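Local coordinates for protein malonate decarboxylase subunit alpha (Acinetobacter baumannii ATCC 17978, PDB 6MPR) that probably acts as the acyl-carrier-protein transferase subunit of malonate decarboxylase, moving the carrier protein from its acetyl thioester to malonate so that malonate can be decarboxylated, at residues A[256-261]-A[266-271]; A[434-439]-A[443-448]; A[472-477]-A[483-488]; A[494-499]-A[516-521]; A[537-540]-A[544-547]. One frame throughout, in Å; residues are numbered along the deposited sequence.

Contacts 1 and 3 are buried and reach the same mixed sheet. Contact 1 joins helix 244-261 to strand 265-268, and contact 3 joins strand 474-477 to the turn after its hairpin partner. They touch where Tyr483 OH bonds to Gly256 O. Contact 2, partly buried, lies in the loop after strand 429-433 and meets contact 3 through Val434 and Phe445. Contact 4, also buried, packs two helices beside edge strand 524-525, its centre about 10 Å from that of contact 3. Contact 5 is at the surface and touches none of the others. Contact 1 rests on a hydroxyl-imidazole bond, contact 2 on a doubly bonded threonine hydroxyl, contact 3 on aromatics, contact 4 on aliphatic groups, contact 5 on charged side chains.

Contact 1: residues A[256-261]-A[266-271]; sequences GIYEKH and LNHGIG
Tyr258 keeps CG beside its backbone N and opposite its carbonyl carbon (chi1 -65°), which sends the phenol off helix 244-261 toward strand 265-268. His268 makes the same choice (chi1 -78°). This turns the end of its imidazole back to the helix, although CB itself does not point there. Tyr258 OH and His268 NE2 then meet in a hydrogen bond of 2.7 Å, and either could be the donor. Each atom lies at the edge of the other's ring, near the ring plane. Leu266 comes in beside this pair. Its CD1 is 3.4 Å from Tyr258 OH and 3.5 Å from Tyr258 CZ. The leucine and the phenol cross at about a right angle, and the methyl approaches the ring obliquely. All three residues are buried.

The arrangement is that of a helix packed on a parallel part of a sheet, within an alpha/beta fold. Strand 265-268 bonds through its backbone to Asn297 and Thr299 and to Leu363 and Ile365. Ile277 and Ile365 also touch both Tyr258 and His268. His268 ND1 has a second bond, to Glu278 OE2, and Trp298 meets the imidazole edge-to-face.

Both imidazole nitrogens therefore have partners, which should fix the rotation of the ring. The buried phenol oxygen is satisfied by His268. The ND1 bond to Glu278 would probably make NE2 a better acceptor, should the phenol be the donor.

Contact 2: residues A[434-439]-A[443-448]; sequences VETFQE and PTFVDR
Thr444 OG1 is gripped twice. It donates to Glu435 O at 2.7 Å, with the hydroxyl tilted from the carbonyl plane. It also accepts from Gln438 NE2 at 2.9 Å. Gln438 and Val434 each have two deposited conformers, and the contacts described are those of one. The Gln438 chain bends at chi2 (-59°), which brings NE2 back to the hydroxyl, slightly out of the amide plane. The backbone adds one nearly straight bond, Thr444 N to Thr436 O at 2.8 Å (167° at the hydrogen).

Residues 434-439 and 443-448 lie in one loop between strand 429-433 and helix 450-458. The chain doubles back there, and Phe437 and Pro443 form a single beta bridge with CA atoms 4.3 Å apart. Phe437 CE2 lies 3.8 Å from Pro443 CB, with the phenyl ring crossing the proline at a slant.

Val434 and Thr444 meet methyl to methyl, tip to tip. Phe445 and Val434 run past each other in opposite directions. Phe445 CZ is 4.0 Å from Val434 CG1, while Phe445 CE2 is 4.2 Å from Thr436 CG2. Thr436 OG1 bonds to Glu478 OE2. Phe445 also packs on Leu475 and Thr477 of strand 474-477. Arg448 NH1 bonds to Thr419 OG1 of the second subunit.

Contact 3: residues A[472-477]-A[483-488]; sequences VTHLLT and YLYKAS
Tyr485 N donates to Thr473 O at 3.0 Å, the one hydrogen bond between residues 472-477 and 483-488. Leu484 N is almost as near to that oxygen, but its angle is too poor. Within 472-477, Thr473 OG1 and His474 ND1 share a 2.8 Å hydrogen bond in the plane of the imidazole, and either could donate. It would hold that ring's rotation. Thr473 OG1 also bonds to Val430 N.

His474, Tyr483 and Tyr485 form an aromatic cluster. His474 CD2 lies 3.3 Å from Tyr483 CD1. These two rings meet rim to rim with planes at 81°. Tyr485 holds CG between its backbone N and carbonyl carbon (chi1 77°), which sets its ring alongside His474. Their centroids are 5.4 Å apart and their planes at 38°.

Strands 474-477 and 480-482 form a beta hairpin. After the second strand the chain enters a 3-10 turn at 484-486, before helix 490-499. Tyr483 OH and the ring of His261 tie this cluster to helix 244-261, the hydroxyl by a bond to Gly256 O.

Among aliphatic groups, Leu484 CD1 packs 3.7 Å from Val472 CG1 and 4.1 Å from Leu475 CB. Ile497 of helix 490-499 also packs on Leu484.

Contact 4: residues A[494-499]-A[516-521]; sequences QAMIAA and ARLRRE
Segments 494-499 and 516-521, on helices 490-499 and 512-520, have their nearest CA atoms at Met496 and Leu518, 7.2 Å apart, and no hydrogen bond joins them. Leu518 spans the gap. Its CG stands beside the backbone N (chi1 -64°), and its CB already points at the other helix. The tip, Leu518 CD1, lies 3.6 Å from Ala495 O and 4.1 Å from Ala495 CB. The same methyl is 3.7 Å from Met496 CG, and Leu518 CD2 is 4.0 Å from that carbon. The two side chains cross at a slant.

Strand 524-525, an outermost strand of the mixed sheet, follows the two helices. Val524 on it touches Met496, Ala499 and Leu518, so the two helices and the edge strand share one apolar patch. Met496 bends at chi3 (63°), and its CE reaches the backbone oxygen of Tyr483.

Beside the patch, Arg517 and Glu521 form a salt bridge one helical turn apart, Arg517 NH1 to Glu521 OE1 at 3.1 Å. The acid oxygen lies in the guanidinium plane, but the arginine meets it from above the carboxylate plane. Glu492 makes a weak, long ion pair with the same NH1.

Contact 5: residues A[537-540]-A[544-547]; sequences ATRE and AKNI
Arg539 and Lys545 pass each other in opposite directions, and each reaches for backbone oxygen on the far side. Arg539 bends at chi3 (42°), which turns the guanidinium onto the lysine backbone. Arg539 NH2 donates to Lys545 O at 2.9 Å, with 154° at the hydrogen. The bond lies in the planes of both groups and uses a carbonyl lone pair (C=O...N 123°). The same NH2 is 3.5 Å from Lys545 CB, so the guanidinium also rests against the start of the lysine chain. Arg539 NH1 has two further acceptors, Pro239 O and Ile242 O. Three carbonyl oxygens therefore hold the guanidinium.

Lys545 runs the other way. It bends at chi2, and its CE lies 3.2 Å from Arg539 O. Lys545 NZ makes a weak bond to Glu540 O at 3.3 Å, and another bond to Leu542 O.

Residues 539-540 begin a 3-10 turn, and the chain then runs on to helix 547-553. Asn546 is the N-cap of that helix, with OD1 bonded to Asp549 N. Asp549 OD2 in turn accepts from Lys545 N, a second link to the first turn of the helix.

Glu540 crosses Lys545 at about a right angle. Its OE2 is 3.9 Å from Lys545 CE. Glu540 OE1 stays 4.4 Å from Lys545 NZ, too long for a salt bridge, though the opposite charges would still attract weakly at this surface.

Contact 1: residues A[256-261]-A[266-271]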
# COMPACT_ATOMS: atom_id res chain seq x y z
N GLY A 256 24.52 -16.92 1.44
CA GLY A 256 24.52 -16.29 2.74
C GLY A 256 23.26 -15.56 3.14
O GLY A 256 23.15 -15.15 4.30
N ILE A 257 22.31 -15.36 2.21
CA ILE A 257 21.06 -14.68 2.54
C ILE A 257 19.85 -15.51 2.11
O ILE A 257 19.00 -15.87 2.94
CB ILE A 257 21.01 -13.28 1.90
CG1 ILE A 257 22.27 -12.46 2.26
CG2 ILE A 257 19.75 -12.54 2.39
CD1 ILE A 257 22.26 -11.02 1.71
N TYR A 258 19.74 -15.81 0.81
CA TYR A 258 18.53 -16.47 0.31
C TYR A 258 18.40 -17.87 0.89
O TYR A 258 17.35 -18.25 1.42
CB TYR A 258 18.51 -16.54 -1.22
CG TYR A 258 18.44 -15.22 -1.96
CD1 TYR A 258 18.37 -14.00 -1.29
CD2 TYR A 258 18.43 -15.21 -3.36
CE1 TYR A 258 18.30 -12.80 -2.01
CE2 TYR A 258 18.35 -14.03 -4.06
CZ TYR A 258 18.30 -12.83 -3.39
OH TYR A 258 18.24 -11.68 -4.12
N GLU A 259 19.47 -18.66 0.77
CA GLU A 259 19.47 -20.00 1.35
C GLU A 259 19.39 -19.94 2.87
O GLU A 259 18.61 -20.68 3.49
CB GLU A 259 20.73 -20.75 0.91
CG GLU A 259 20.71 -22.22 1.34
CD GLU A 259 21.95 -22.99 0.94
OE1 GLU A 259 22.90 -22.39 0.38
OE2 GLU A 259 21.98 -24.20 1.20
N LYS A 260 20.18 -19.06 3.49
CA LYS A 260 20.28 -19.02 4.94
C LYS A 260 18.93 -18.79 5.59
O LYS A 260 18.60 -19.42 6.61
CB LYS A 260 21.26 -17.91 5.37
CG LYS A 260 21.39 -17.76 6.89
CD LYS A 260 22.38 -16.66 7.26
CE LYS A 260 22.44 -16.45 8.77
NZ LYS A 260 23.14 -17.57 9.46
N HIS A 261 18.13 -17.89 5.02
CA HIS A 261 16.85 -17.51 5.61
C HIS A 261 15.65 -18.07 4.88
O HIS A 261 14.52 -17.72 5.23
CB HIS A 261 16.75 -15.98 5.66
CG HIS A 261 17.89 -15.33 6.37
ND1 HIS A 261 18.07 -15.44 7.73
CD2 HIS A 261 18.91 -14.57 5.92
CE1 HIS A 261 19.15 -14.78 8.09
NE2 HIS A 261 19.68 -14.23 7.00
N LEU A 266 10.55 -12.18 -3.33
CA LEU A 266 11.52 -11.09 -3.27
C LEU A 266 11.31 -10.13 -4.43
O LEU A 266 10.65 -10.44 -5.43
CB LEU A 266 12.96 -11.63 -3.29
CG LEU A 266 13.51 -12.20 -4.61
CD1 LEU A 266 14.97 -12.53 -4.41
CD2 LEU A 266 12.75 -13.46 -5.10
N ASN A 267 11.89 -8.94 -4.26
CA ASN A 267 12.13 -7.98 -5.33
C ASN A 267 13.63 -7.73 -5.45
O ASN A 267 14.35 -7.69 -4.44
CB ASN A 267 11.39 -6.68 -5.04
CG ASN A 267 11.79 -5.54 -5.98
OD1 ASN A 267 12.53 -4.64 -5.59
ND2 ASN A 267 11.26 -5.57 -7.21
N HIS A 268 14.10 -7.57 -6.68
CA HIS A 268 15.45 -7.14 -7.00
C HIS A 268 15.41 -5.71 -7.51
O HIS A 268 14.70 -5.43 -8.48
CB HIS A 268 16.09 -7.98 -8.10
CG HIS A 268 16.61 -9.31 -7.66
ND1 HIS A 268 17.20 -10.19 -8.54
CD2 HIS A 268 16.66 -9.90 -6.44
CE1 HIS A 268 17.57 -11.28 -7.88
NE2 HIS A 268 17.27 -11.12 -6.60
N GLY A 269 16.20 -4.82 -6.90
CA GLY A 269 16.51 -3.56 -7.55
C GLY A 269 17.43 -3.81 -8.74
O GLY A 269 18.42 -4.54 -8.63
N ILE A 270 17.10 -3.21 -9.89
CA ILE A 270 17.79 -3.56 -11.13
C ILE A 270 19.24 -3.08 -11.07
O ILE A 270 19.53 -1.94 -10.68
CB ILE A 270 17.04 -2.98 -12.34
CG1 ILE A 270 17.79 -3.28 -13.64
CG2 ILE A 270 16.83 -1.49 -12.20
CD1 ILE A 270 17.55 -4.65 -14.16
N GLY A 271 20.17 -3.95 -11.46
CA GLY A 271 21.58 -3.60 -11.56
C GLY A 271 22.37 -4.85 -11.92
O GLY A 271 21.83 -5.96 -11.98

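Contact 2: residues A[434-439]-A[443-448]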
# COMPACT_ATOMS: atom_id res chain seq x y z
N VAL A 434 26.21 -3.64 -2.37
CA VAL A 434 26.93 -2.48 -2.89
C VAL A 434 28.43 -2.79 -2.87
O VAL A 434 28.94 -3.39 -1.92
CB VAL A 434 26.51 -1.27 -2.01
CG1 VAL A 434 27.57 -0.87 -1.02
CG2 VAL A 434 25.96 -0.11 -2.87
N GLU A 435 29.14 -2.41 -3.94
CA GLU A 435 30.59 -2.50 -3.89
C GLU A 435 31.15 -1.35 -3.05
O GLU A 435 30.50 -0.31 -2.85
CB GLU A 435 31.21 -2.48 -5.29
CG GLU A 435 30.73 -3.59 -6.22
CD GLU A 435 31.11 -3.36 -7.67
OE1 GLU A 435 32.32 -3.25 -7.97
OE2 GLU A 435 30.18 -3.28 -8.51
N THR A 436 32.36 -1.54 -2.53
CA THR A 436 32.89 -0.55 -1.59
C THR A 436 33.24 0.76 -2.28
O THR A 436 33.21 1.82 -1.64
CB THR A 436 34.09 -1.13 -0.83
OG1 THR A 436 35.12 -1.54 -1.75
CG2 THR A 436 33.62 -2.32 -0.00
N PHE A 437 33.54 0.73 -3.57
CA PHE A 437 33.74 1.95 -4.34
C PHE A 437 32.82 1.94 -5.55
O PHE A 437 32.57 0.89 -6.15
CB PHE A 437 35.20 2.12 -4.79
CG PHE A 437 36.11 2.54 -3.68
CD1 PHE A 437 36.57 1.61 -2.76
CD2 PHE A 437 36.49 3.86 -3.55
CE1 PHE A 437 37.41 1.99 -1.74
CE2 PHE A 437 37.33 4.26 -2.53
CZ PHE A 437 37.79 3.33 -1.62
N GLN A 438 32.33 3.13 -5.89
CA GLN A 438 31.39 3.32 -6.97
C GLN A 438 32.11 3.42 -8.31
O GLN A 438 33.34 3.52 -8.39
CB GLN A 438 30.55 4.57 -6.73
CG GLN A 438 29.49 4.39 -5.66
CD GLN A 438 28.53 3.27 -6.01
OE1 GLN A 438 28.08 3.16 -7.15
NE2 GLN A 438 28.21 2.43 -5.03
N GLU A 439 31.32 3.39 -9.38
CA GLU A 439 31.86 3.65 -10.71
C GLU A 439 32.31 5.10 -10.76
O GLU A 439 31.52 6.02 -10.48
CB GLU A 439 30.80 3.36 -11.77
N PRO A 443 34.14 6.54 -2.98
CA PRO A 443 33.77 5.53 -1.99
C PRO A 443 32.27 5.46 -1.78
O PRO A 443 31.57 6.48 -1.79
CB PRO A 443 34.49 6.00 -0.72
CG PRO A 443 34.79 7.43 -0.95
CD PRO A 443 35.01 7.58 -2.42
N THR A 444 31.77 4.24 -1.60
CA THR A 444 30.38 4.07 -1.21
C THR A 444 30.18 4.42 0.25
O THR A 444 29.21 5.10 0.62
CB THR A 444 29.93 2.64 -1.46
OG1 THR A 444 30.11 2.33 -2.84
CG2 THR A 444 28.48 2.48 -1.07
N PHE A 445 31.10 3.99 1.09
CA PHE A 445 31.00 4.20 2.52
C PHE A 445 31.67 5.52 2.88
O PHE A 445 32.85 5.72 2.57
CB PHE A 445 31.60 3.00 3.26
CG PHE A 445 30.82 1.74 3.03
CD1 PHE A 445 29.65 1.50 3.75
CD2 PHE A 445 31.20 0.84 2.04
CE1 PHE A 445 28.90 0.36 3.52
CE2 PHE A 445 30.44 -0.30 1.80
CZ PHE A 445 29.30 -0.54 2.55
N VAL A 446 30.90 6.42 3.48
CA VAL A 446 31.33 7.78 3.79
C VAL A 446 30.98 8.10 5.24
O VAL A 446 29.99 7.60 5.78
CB VAL A 446 30.67 8.82 2.87
CG1 VAL A 446 31.11 8.62 1.43
CG2 VAL A 446 29.15 8.76 3.00
N ASP A 447 31.79 8.97 5.85
CA ASP A 447 31.48 9.44 7.20
C ASP A 447 30.21 10.27 7.23
O ASP A 447 29.46 10.24 8.22
CB ASP A 447 32.65 10.25 7.76
CG ASP A 447 33.87 9.40 8.05
OD1 ASP A 447 33.72 8.21 8.39
OD2 ASP A 447 35.00 9.93 7.94
N ARG A 448 29.93 11.03 6.17
CA ARG A 448 28.79 11.93 6.14
C ARG A 448 28.13 11.86 4.77
O ARG A 448 28.80 12.08 3.75
CB ARG A 448 29.24 13.37 6.43
CG ARG A 448 28.16 14.44 6.32
CD ARG A 448 28.80 15.83 6.35
NE ARG A 448 27.81 16.91 6.27
CZ ARG A 448 27.19 17.41 7.34
NH1 ARG A 448 27.46 16.93 8.55
NH2 ARG A 448 26.31 18.39 7.19

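Contact 3: residues A[472-477]-A[483-488]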
# COMPACT_ATOMS: atom_id res chain seq x y z
N VAL A 472 17.93 -1.72 7.50
CA VAL A 472 18.80 -2.65 6.80
C VAL A 472 19.02 -3.87 7.68
O VAL A 472 19.52 -3.74 8.80
CB VAL A 472 20.14 -1.99 6.43
CG1 VAL A 472 21.06 -3.01 5.73
CG2 VAL A 472 19.92 -0.74 5.58
N THR A 473 18.66 -5.05 7.17
CA THR A 473 18.97 -6.29 7.87
C THR A 473 20.29 -6.90 7.42
O THR A 473 20.95 -7.60 8.21
CB THR A 473 17.84 -7.31 7.68
OG1 THR A 473 17.66 -7.59 6.28
CG2 THR A 473 16.54 -6.79 8.28
N HIS A 474 20.72 -6.64 6.18
CA HIS A 474 21.92 -7.25 5.61
C HIS A 474 22.68 -6.22 4.79
O HIS A 474 22.10 -5.60 3.90
CB HIS A 474 21.58 -8.43 4.70
CG HIS A 474 20.91 -9.58 5.39
ND1 HIS A 474 19.59 -9.55 5.79
CD2 HIS A 474 21.39 -10.80 5.75
CE1 HIS A 474 19.27 -10.70 6.35
NE2 HIS A 474 20.35 -11.48 6.35
N LEU A 475 23.99 -6.08 5.04
CA LEU A 475 24.89 -5.30 4.19
C LEU A 475 25.82 -6.27 3.46
O LEU A 475 26.57 -7.00 4.10
CB LEU A 475 25.72 -4.31 5.01
CG LEU A 475 26.73 -3.46 4.24
CD1 LEU A 475 26.02 -2.60 3.17
CD2 LEU A 475 27.49 -2.57 5.20
N LEU A 476 25.78 -6.24 2.12
CA LEU A 476 26.54 -7.17 1.29
C LEU A 476 27.45 -6.38 0.37
O LEU A 476 26.97 -5.60 -0.46
CB LEU A 476 25.58 -8.05 0.49
CG LEU A 476 26.17 -8.82 -0.69
CD1 LEU A 476 27.29 -9.73 -0.20
CD2 LEU A 476 25.06 -9.62 -1.37
N THR A 477 28.77 -6.59 0.50
CA THR A 477 29.76 -5.97 -0.37
C THR A 477 30.62 -7.06 -1.01
O THR A 477 30.44 -8.26 -0.74
CB THR A 477 30.68 -4.99 0.38
OG1 THR A 477 31.62 -5.74 1.16
CG2 THR A 477 29.88 -4.07 1.29
N TYR A 483 25.63 -9.16 9.01
CA TYR A 483 24.25 -9.50 9.39
C TYR A 483 23.75 -8.49 10.43
O TYR A 483 23.60 -8.79 11.61
CB TYR A 483 24.16 -10.93 9.92
CG TYR A 483 24.42 -11.99 8.87
CD1 TYR A 483 23.49 -12.26 7.87
CD2 TYR A 483 25.59 -12.74 8.90
CE1 TYR A 483 23.72 -13.23 6.91
CE2 TYR A 483 25.84 -13.73 7.95
CZ TYR A 483 24.90 -13.96 6.95
OH TYR A 483 25.14 -14.93 6.01
N LEU A 484 23.46 -7.28 9.93
CA LEU A 484 23.13 -6.15 10.79
C LEU A 484 21.89 -6.41 11.65
O LEU A 484 21.78 -5.84 12.74
CB LEU A 484 22.94 -4.89 9.95
CG LEU A 484 24.12 -4.35 9.13
CD1 LEU A 484 23.69 -3.06 8.40
CD2 LEU A 484 25.38 -4.11 9.99
N TYR A 485 20.96 -7.25 11.18
CA TYR A 485 19.77 -7.52 11.98
C TYR A 485 20.11 -8.12 13.33
O TYR A 485 19.28 -8.07 14.25
CB TYR A 485 18.81 -8.45 11.24
CG TYR A 485 19.17 -9.92 11.21
CD1 TYR A 485 19.98 -10.45 10.19
CD2 TYR A 485 18.68 -10.80 12.17
CE1 TYR A 485 20.30 -11.78 10.16
CE2 TYR A 485 19.00 -12.15 12.14
CZ TYR A 485 19.81 -12.63 11.13
OH TYR A 485 20.13 -13.95 11.10
N LYS A 486 21.31 -8.69 13.47
CA LYS A 486 21.73 -9.32 14.71
C LYS A 486 22.62 -8.44 15.56
O LYS A 486 22.98 -8.85 16.67
CB LYS A 486 22.47 -10.64 14.41
CG LYS A 486 21.58 -11.86 14.40
CD LYS A 486 22.37 -13.10 14.05
CE LYS A 486 23.15 -12.93 12.76
NZ LYS A 486 23.83 -14.19 12.36
N ALA A 487 23.00 -7.25 15.08
CA ALA A 487 23.85 -6.37 15.88
C ALA A 487 23.18 -6.09 17.23
O ALA A 487 21.99 -5.78 17.29
CB ALA A 487 24.11 -5.06 15.13
N SER A 488 23.96 -6.23 18.30
CA SER A 488 23.43 -6.06 19.66
C SER A 488 23.43 -4.61 20.12
O SER A 488 22.69 -4.28 21.06
CB SER A 488 24.25 -6.90 20.65
OG SER A 488 25.62 -6.54 20.61

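Contact 4: residues A[494-499]-A[516-521]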
# COMPACT_ATOMS: atom_id res chain seq x y z
N GLN A 494 28.18 -0.64 13.86
CA GLN A 494 29.20 0.12 13.14
C GLN A 494 30.45 -0.71 12.89
O GLN A 494 31.09 -0.57 11.84
CB GLN A 494 29.52 1.41 13.91
CG GLN A 494 28.33 2.40 13.92
CD GLN A 494 28.43 3.50 14.96
OE1 GLN A 494 27.42 3.91 15.53
NE2 GLN A 494 29.64 4.00 15.21
N ALA A 495 30.81 -1.59 13.82
CA ALA A 495 31.98 -2.44 13.61
C ALA A 495 31.73 -3.49 12.53
O ALA A 495 32.68 -3.92 11.85
CB ALA A 495 32.39 -3.11 14.92
N MET A 496 30.48 -3.92 12.36
CA MET A 496 30.18 -4.91 11.31
C MET A 496 30.17 -4.26 9.93
O MET A 496 30.64 -4.85 8.96
CB MET A 496 28.85 -5.58 11.60
CG MET A 496 28.88 -6.38 12.91
SD MET A 496 27.24 -6.65 13.59
CE MET A 496 26.50 -7.64 12.29
N ILE A 497 29.64 -3.04 9.84
CA ILE A 497 29.77 -2.29 8.60
C ILE A 497 31.24 -2.12 8.24
O ILE A 497 31.67 -2.42 7.12
CB ILE A 497 29.04 -0.94 8.71
CG1 ILE A 497 27.53 -1.16 8.89
CG2 ILE A 497 29.35 -0.07 7.50
CD1 ILE A 497 26.75 0.11 9.18
N ALA A 498 32.05 -1.69 9.22
CA ALA A 498 33.46 -1.45 8.95
C ALA A 498 34.17 -2.70 8.45
O ALA A 498 35.08 -2.60 7.62
CB ALA A 498 34.15 -0.92 10.21
N ALA A 499 33.74 -3.89 8.91
CA ALA A 499 34.41 -5.14 8.53
C ALA A 499 34.25 -5.47 7.04
O ALA A 499 35.09 -6.19 6.48
CB ALA A 499 33.87 -6.29 9.37
N ALA A 516 37.91 -10.54 13.42
CA ALA A 516 37.99 -11.98 13.68
C ALA A 516 36.88 -12.43 14.62
O ALA A 516 36.26 -13.48 14.39
CB ALA A 516 39.36 -12.34 14.25
N ARG A 517 36.63 -11.67 15.68
CA ARG A 517 35.57 -12.01 16.62
C ARG A 517 34.20 -12.03 15.94
O ARG A 517 33.42 -12.98 16.10
CB ARG A 517 35.60 -11.02 17.78
CG ARG A 517 35.12 -11.56 19.11
CD ARG A 517 33.79 -10.96 19.46
NE ARG A 517 33.84 -9.50 19.46
CZ ARG A 517 32.78 -8.73 19.29
NH1 ARG A 517 31.59 -9.28 19.09
NH2 ARG A 517 32.91 -7.41 19.29
N LEU A 518 33.90 -10.99 15.16
CA LEU A 518 32.61 -10.93 14.46
C LEU A 518 32.43 -12.10 13.49
O LEU A 518 31.32 -12.62 13.34
CB LEU A 518 32.50 -9.60 13.71
CG LEU A 518 32.47 -8.33 14.56
CD1 LEU A 518 32.45 -7.06 13.69
CD2 LEU A 518 31.28 -8.35 15.50
N ARG A 519 33.51 -12.52 12.82
CA ARG A 519 33.43 -13.69 11.95
C ARG A 519 33.23 -14.97 12.76
O ARG A 519 32.42 -15.83 12.39
CB ARG A 519 34.68 -13.79 11.07
CG ARG A 519 34.79 -12.69 10.00
CD ARG A 519 36.05 -12.85 9.15
NE ARG A 519 36.14 -14.19 8.56
CZ ARG A 519 37.26 -14.72 8.08
NH1 ARG A 519 37.26 -15.95 7.57
NH2 ARG A 519 38.39 -14.02 8.13
N ARG A 520 33.95 -15.11 13.88
CA ARG A 520 33.78 -16.30 14.70
C ARG A 520 32.34 -16.43 15.19
O ARG A 520 31.77 -17.53 15.19
CB ARG A 520 34.74 -16.28 15.89
CG ARG A 520 34.48 -17.42 16.89
CD ARG A 520 35.52 -17.51 18.00
NE ARG A 520 35.75 -16.27 18.72
CZ ARG A 520 34.93 -15.73 19.63
NH1 ARG A 520 33.76 -16.30 19.92
NH2 ARG A 520 35.28 -14.60 20.23
N GLU A 521 31.73 -15.31 15.58
CA GLU A 521 30.37 -15.32 16.10
C GLU A 521 29.31 -15.40 15.01
O GLU A 521 28.11 -15.47 15.33
CB GLU A 521 30.16 -14.07 16.97
CG GLU A 521 31.13 -14.01 18.16
CD GLU A 521 30.86 -12.84 19.09
OE1 GLU A 521 30.08 -11.95 18.72
OE2 GLU A 521 31.45 -12.81 20.19

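Contact 5: residues A[537-540]-A[544-547]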
# COMPACT_ATOMS: atom_id res chain seq x y z
N ALA A 537 34.21 -17.42 -8.72
CA ALA A 537 33.25 -16.39 -9.09
C ALA A 537 33.67 -15.79 -10.42
O ALA A 537 34.35 -14.76 -10.48
CB ALA A 537 33.17 -15.33 -8.00
N THR A 538 33.26 -16.43 -11.52
CA THR A 538 33.65 -16.03 -12.86
C THR A 538 32.41 -15.91 -13.73
O THR A 538 31.33 -16.38 -13.39
CB THR A 538 34.63 -17.03 -13.49
OG1 THR A 538 33.94 -18.24 -13.80
CG2 THR A 538 35.79 -17.36 -12.54
N ARG A 539 32.58 -15.27 -14.90
CA ARG A 539 31.49 -15.17 -15.87
C ARG A 539 31.06 -16.53 -16.41
O ARG A 539 29.95 -16.64 -16.95
CB ARG A 539 31.89 -14.25 -17.02
CG ARG A 539 32.05 -12.78 -16.64
CD ARG A 539 32.51 -11.96 -17.84
NE ARG A 539 31.80 -12.36 -19.05
CZ ARG A 539 30.59 -11.93 -19.40
NH1 ARG A 539 29.94 -11.07 -18.62
NH2 ARG A 539 30.02 -12.36 -20.52
N GLU A 540 31.89 -17.57 -16.29
CA GLU A 540 31.45 -18.89 -16.73
C GLU A 540 30.25 -19.40 -15.93
O GLU A 540 29.53 -20.29 -16.40
CB GLU A 540 32.60 -19.89 -16.66
CG GLU A 540 33.57 -19.77 -17.82
CD GLU A 540 32.88 -19.92 -19.17
OE1 GLU A 540 32.34 -21.02 -19.45
OE2 GLU A 540 32.86 -18.94 -19.94
N ALA A 544 23.66 -16.97 -18.99
CA ALA A 544 23.76 -16.26 -20.27
C ALA A 544 24.88 -15.24 -20.16
O ALA A 544 24.94 -14.48 -19.19
CB ALA A 544 22.44 -15.58 -20.63
N LYS A 545 25.77 -15.22 -21.15
CA LYS A 545 26.92 -14.32 -21.18
C LYS A 545 26.66 -13.02 -21.93
O LYS A 545 27.46 -12.09 -21.82
CB LYS A 545 28.11 -15.03 -21.84
CG LYS A 545 28.96 -15.89 -20.91
CD LYS A 545 28.18 -17.07 -20.39
CE LYS A 545 29.10 -18.09 -19.72
NZ LYS A 545 28.34 -19.30 -19.33
N ASN A 546 25.57 -12.93 -22.68
CA ASN A 546 25.32 -11.76 -23.52
C ASN A 546 23.84 -11.77 -23.90
O ASN A 546 23.10 -12.70 -23.55
CB ASN A 546 26.23 -11.75 -24.75
CG ASN A 546 26.17 -13.05 -25.54
OD1 ASN A 546 25.11 -13.64 -25.73
ND2 ASN A 546 27.33 -13.51 -26.00
N ILE A 547 23.43 -10.74 -24.63
CA ILE A 547 22.04 -10.60 -25.04
C ILE A 547 21.64 -11.74 -25.98
O ILE A 547 20.55 -12.31 -25.86
CB ILE A 547 21.82 -9.22 -25.70
CG1 ILE A 547 21.87 -8.09 -24.65
CG2 ILE A 547 20.53 -9.20 -26.51
CD1 ILE A 547 20.62 -7.97 -23.80